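Local coordinates for protein cDNA FLJ56608, highly similar to Homo sapiens chloride channel, calcium activated, family member 1 (CLCA1), mRNA (Homo sapiens, PDB 6PYO) that may help mediate calcium-activated chloride conductance and regulate mucus secretion, and carries a metal-binding von Willebrand factor A domain, the part present here, at residues A[14-25]-A[78-86]. Numbering follows the deposited sequence.
Sequences DKSGSMATGNRL and PAAASGGTS. With CA (calcium ion), chain C.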
ATOM      1  N   ASP A  14       6.532  -1.425  -1.664  1.00 32.64           N
ATOM      2  CA  ASP A  14       7.723  -2.251  -1.475  1.00 32.73           C
ATOM      3  C   ASP A  14       8.920  -1.574  -2.132  1.00 33.42           C
ATOM      4  O   ASP A  14       8.955  -1.421  -3.361  1.00 37.78           O
ATOM      5  CB  ASP A  14       7.425  -3.613  -2.086  1.00 35.93           C
ATOM      6  CG  ASP A  14       8.490  -4.654  -1.786  1.00 43.74           C
ATOM      7  OD1 ASP A  14       9.647  -4.271  -1.498  1.00 31.83           O
ATOM      8  OD2 ASP A  14       8.131  -5.847  -1.881  1.00 34.71           O
ATOM      9  N   LYS A  15       9.888  -1.119  -1.314  1.00 38.65           N
ATOM     10  CA  LYS A  15      11.139  -0.579  -1.831  1.00 37.37           C
ATOM     11  C   LYS A  15      12.330  -1.492  -1.504  1.00 43.96           C
ATOM     12  O   LYS A  15      13.474  -1.019  -1.459  1.00 42.62           O
ATOM     13  CB  LYS A  15      11.395   0.846  -1.311  1.00 33.73           C
ATOM     14  CG  LYS A  15      11.431   0.943   0.222  1.00 38.32           C
ATOM     15  CD  LYS A  15      12.466   1.907   0.761  1.00 52.59           C
ATOM     16  CE  LYS A  15      13.875   1.631   0.253  1.00 47.30           C
ATOM     17  NZ  LYS A  15      14.612   0.657   1.108  1.00 45.16           N
ATOM     18  N   SER A  16      12.085  -2.783  -1.272  1.00 41.48           N
ATOM     19  CA  SER A  16      13.128  -3.717  -0.858  1.00 40.19           C
ATOM     20  C   SER A  16      14.075  -4.009  -2.016  1.00 38.68           C
ATOM     21  O   SER A  16      13.817  -3.657  -3.166  1.00 37.39           O
ATOM     22  CB  SER A  16      12.499  -5.002  -0.328  1.00 39.72           C
ATOM     23  OG  SER A  16      11.787  -5.720  -1.336  1.00 37.51           O
ATOM     24  N   GLY A  17      15.185  -4.704  -1.705  1.00 45.89           N
ATOM     25  CA  GLY A  17      16.215  -4.917  -2.712  1.00 35.29           C
ATOM     26  C   GLY A  17      15.745  -5.701  -3.922  1.00 34.95           C
ATOM     27  O   GLY A  17      16.188  -5.441  -5.045  1.00 40.58           O
ATOM     28  N   SER A  18      14.865  -6.694  -3.713  1.00 41.00           N
ATOM     29  CA  SER A  18      14.343  -7.453  -4.847  1.00 42.16           C
ATOM     30  C   SER A  18      13.676  -6.547  -5.862  1.00 43.74           C
ATOM     31  O   SER A  18      13.623  -6.883  -7.048  1.00 46.75           O
ATOM     32  CB  SER A  18      13.331  -8.518  -4.410  1.00 46.96           C
ATOM     33  OG  SER A  18      12.283  -7.998  -3.601  1.00 35.98           O
ATOM     34  N   MET A  19      13.121  -5.421  -5.414  1.00 42.56           N
ATOM     35  CA  MET A  19      12.437  -4.513  -6.320  1.00 42.83           C
ATOM     36  C   MET A  19      13.392  -3.857  -7.299  1.00 48.91           C
ATOM     37  O   MET A  19      12.934  -3.272  -8.284  1.00 44.59           O
ATOM     38  CB  MET A  19      11.678  -3.462  -5.500  1.00 35.49           C
ATOM     39  CG  MET A  19      10.517  -4.061  -4.719  1.00 42.18           C
ATOM     40  SD  MET A  19       9.188  -4.692  -5.806  1.00 42.26           S
ATOM     41  CE  MET A  19       8.482  -3.125  -6.288  1.00 38.77           C
ATOM     42  N   ALA A  20      14.709  -3.956  -7.062  1.00 45.65           N
ATOM     43  CA  ALA A  20      15.678  -3.450  -8.025  1.00 42.77           C
ATOM     44  C   ALA A  20      15.721  -4.313  -9.276  1.00 45.58           C
ATOM     45  O   ALA A  20      16.225  -3.861 -10.306  1.00 49.28           O
ATOM     46  CB  ALA A  20      17.074  -3.369  -7.394  1.00 46.97           C
ATOM     47  N   THR A  21      15.188  -5.530  -9.218  1.00 46.73           N
ATOM     48  CA  THR A  21      15.208  -6.416 -10.374  1.00 61.25           C
ATOM     49  C   THR A  21      14.370  -5.850 -11.508  1.00 63.03           C
ATOM     50  O   THR A  21      13.266  -5.342 -11.288  1.00 58.87           O
ATOM     51  CB  THR A  21      14.649  -7.794 -10.024  1.00 55.69           C
ATOM     52  OG1 THR A  21      15.359  -8.352  -8.935  1.00 57.63           O
ATOM     53  CG2 THR A  21      14.751  -8.745 -11.215  1.00 73.29           C
ATOM     54  N   GLY A  22      14.880  -5.991 -12.728  1.00 74.74           N
ATOM     55  CA  GLY A  22      14.142  -5.555 -13.900  1.00 69.73           C
ATOM     56  C   GLY A  22      13.650  -4.134 -13.756  1.00 78.48           C
ATOM     57  O   GLY A  22      14.393  -3.225 -13.371  1.00 72.86           O
ATOM     58  N   ASN A  23      12.374  -3.935 -14.072  1.00 79.16           N
ATOM     59  CA  ASN A  23      11.741  -2.628 -13.998  1.00 72.66           C
ATOM     60  C   ASN A  23      10.726  -2.551 -12.870  1.00 62.42           C
ATOM     61  O   ASN A  23       9.837  -1.694 -12.901  1.00 58.25           O
ATOM     62  CB  ASN A  23      11.066  -2.304 -15.327  1.00 66.88           C
ATOM     63  CG  ASN A  23      12.060  -2.021 -16.427  1.00 88.50           C
ATOM     64  OD1 ASN A  23      12.912  -1.144 -16.293  1.00 78.30           O
ATOM     65  ND2 ASN A  23      11.963  -2.765 -17.523  1.00 74.86           N
ATOM     66  N   ARG A  24      10.840  -3.437 -11.874  1.00 59.30           N
ATOM     67  CA  ARG A  24       9.791  -3.541 -10.870  1.00 52.96           C
ATOM     68  C   ARG A  24       9.548  -2.207 -10.197  1.00 53.36           C
ATOM     69  O   ARG A  24       8.397  -1.813  -9.989  1.00 47.07           O
ATOM     70  CB  ARG A  24      10.150  -4.591  -9.834  1.00 47.29           C
ATOM     71  CG  ARG A  24      10.290  -5.950 -10.412  1.00 49.14           C
ATOM     72  CD  ARG A  24      10.783  -6.920  -9.385  1.00 48.64           C
ATOM     73  NE  ARG A  24      10.982  -8.227  -9.986  1.00 50.48           N
ATOM     74  CZ  ARG A  24      11.193  -9.344  -9.304  1.00 47.84           C
ATOM     75  NH1 ARG A  24      11.236  -9.352  -7.970  1.00 43.92           N
ATOM     76  NH2 ARG A  24      11.336 -10.468  -9.965  1.00 51.63           N
ATOM     77  N   LEU A  25      10.619  -1.509  -9.827  1.00 48.79           N
ATOM     78  CA  LEU A  25      10.442  -0.256  -9.110  1.00 48.01           C
ATOM     79  C   LEU A  25       9.849   0.815 -10.016  1.00 47.36           C
ATOM     80  O   LEU A  25       9.008   1.604  -9.576  1.00 45.82           O
ATOM     81  CB  LEU A  25      11.770   0.191  -8.520  1.00 46.67           C
ATOM     82  CG  LEU A  25      11.649   1.322  -7.506  1.00 46.09           C
ATOM     83  CD1 LEU A  25      10.930   0.896  -6.272  1.00 44.26           C
ATOM     84  CD2 LEU A  25      13.043   1.836  -7.158  1.00 50.15           C
ATOM     85  N   PRO A  78       9.007   5.859  -3.955  1.00 45.98           N
ATOM     86  CA  PRO A  78      10.414   5.486  -3.696  1.00 44.06           C
ATOM     87  C   PRO A  78      11.302   5.659  -4.917  1.00 40.29           C
ATOM     88  O   PRO A  78      11.004   5.172  -6.001  1.00 46.35           O
ATOM     89  CB  PRO A  78      10.347   4.010  -3.281  1.00 40.63           C
ATOM     90  CG  PRO A  78       8.875   3.621  -3.273  1.00 44.15           C
ATOM     91  CD  PRO A  78       8.071   4.728  -3.892  1.00 43.01           C
ATOM     92  N   ALA A  79      12.427   6.326  -4.716  1.00 52.13           N
ATOM     93  CA  ALA A  79      13.408   6.484  -5.785  1.00 61.23           C
ATOM     94  C   ALA A  79      14.324   5.266  -5.936  1.00 54.40           C
ATOM     95  O   ALA A  79      14.866   5.033  -7.026  1.00 50.48           O
ATOM     96  CB  ALA A  79      14.245   7.733  -5.514  1.00 74.37           C
ATOM     97  N   ALA A  80      14.492   4.462  -4.890  1.00 48.47           N
ATOM     98  CA  ALA A  80      15.498   3.408  -4.958  1.00 50.38           C
ATOM     99  C   ALA A  80      15.073   2.197  -4.138  1.00 49.86           C
ATOM    100  O   ALA A  80      14.298   2.295  -3.183  1.00 48.23           O
ATOM    101  CB  ALA A  80      16.860   3.922  -4.476  1.00 48.26           C
ATOM    102  N   ALA A  81      15.642   1.058  -4.500  1.00 51.45           N
ATOM    103  CA  ALA A  81      15.307  -0.228  -3.917  1.00 48.12           C
ATOM    104  C   ALA A  81      16.514  -0.760  -3.167  1.00 46.94           C
ATOM    105  O   ALA A  81      17.626  -0.789  -3.706  1.00 46.99           O
ATOM    106  CB  ALA A  81      14.876  -1.211  -5.019  1.00 43.35           C
ATOM    107  N   SER A  82      16.296  -1.141  -1.915  1.00 46.81           N
ATOM    108  CA  SER A  82      17.354  -1.689  -1.085  1.00 50.80           C
ATOM    109  C   SER A  82      16.732  -2.191   0.206  1.00 47.78           C
ATOM    110  O   SER A  82      15.655  -1.744   0.612  1.00 42.69           O
ATOM    111  CB  SER A  82      18.425  -0.633  -0.780  1.00 55.73           C
ATOM    112  OG  SER A  82      18.043   0.138   0.333  1.00 51.52           O
ATOM    113  N   GLY A  83      17.430  -3.114   0.856  1.00 43.29           N
ATOM    114  CA  GLY A  83      17.028  -3.594   2.160  1.00 38.43           C
ATOM    115  C   GLY A  83      16.209  -4.859   2.044  1.00 35.94           C
ATOM    116  O   GLY A  83      15.989  -5.410   0.961  1.00 35.04           O
ATOM    117  N   GLY A  84      15.786  -5.343   3.199  1.00 33.03           N
ATOM    118  CA  GLY A  84      15.033  -6.570   3.254  1.00 35.79           C
ATOM    119  C   GLY A  84      13.552  -6.308   3.065  1.00 44.12           C
ATOM    120  O   GLY A  84      13.104  -5.197   2.778  1.00 39.60           O
ATOM    121  N   THR A  85      12.783  -7.364   3.256  1.00 43.49           N
ATOM    122  CA  THR A  85      11.380  -7.395   2.904  1.00 41.33           C
ATOM    123  C   THR A  85      10.551  -7.754   4.128  1.00 44.55           C
ATOM    124  O   THR A  85      10.785  -8.793   4.746  1.00 42.19           O
ATOM    125  CB  THR A  85      11.114  -8.401   1.805  1.00 34.59           C
ATOM    126  OG1 THR A  85      11.903  -8.075   0.653  1.00 32.68           O
ATOM    127  CG2 THR A  85       9.619  -8.337   1.414  1.00 44.54           C
ATOM    128  N   SER A  86       9.559  -6.903   4.458  1.00 38.74           N
ATOM    129  CA  SER A  86       8.531  -7.284   5.430  1.00 39.07           C
ATOM    130  C   SER A  86       7.204  -6.617   5.027  1.00 36.96           C
ATOM    131  O   SER A  86       6.912  -5.483   5.415  1.00 36.80           O
ATOM    132  CB  SER A  86       8.944  -6.918   6.848  1.00 41.47           C
ATOM    133  OG  SER A  86       7.913  -7.245   7.763  1.00 42.81           O
TER
HETATM  134 CA    CA C 701      11.912  -8.055  -1.498  1.00 38.97          CA
HETATM  135  O   HOH W   1      12.146 -10.445  -1.392  1.00 46.14           O
HETATM  136  O   HOH W   2       9.593  -7.913  -1.948  1.00 36.31           O
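Lys15 holds the backbone of Ser82 by two hydrogen bonds. Its carbonyl O takes the Ser82 N-H at 2.9 Å, fairly straight (159° at the hydrogen). Its NZ bonds to Ser82 O at 2.7 Å, tilted out of the carbonyl plane. The chain starts with CG between the backbone N and carbonyl carbon (chi1 58°) and bends at each later torsion, which curls NZ back to the loop. NZ also salt-bridges Asp52. Cut back to an alanine, this residue would probably leave Ser82 O and Asp52 without their shared ammonium partner. Gly17 N bonds to Gly83 O at 2.9 Å. The tight part centres on Ala81. Its CB sits 3.2 Å from Ser16 O and 3.9 Å from Met19 CB, with Leu25 CD2 on Ala80 and Ala81. By contrast, Ala79, Ala80, Ser82 and Gly83 lie on the exposed side. At the other end, Ser16 OG (2.3 Å), Ser18 OG and Thr85 OG1 bind the calcium ion with two waters. Asp14 OD1 accepts from Ser16 N and, at 2.6 Å, from Ser16 OG, and so positions that ligand. Asp114 accepts from Ser18 OG. This is the metal ion-dependent adhesion site (MIDAS) of a VWA domain, with its DxSxS loop.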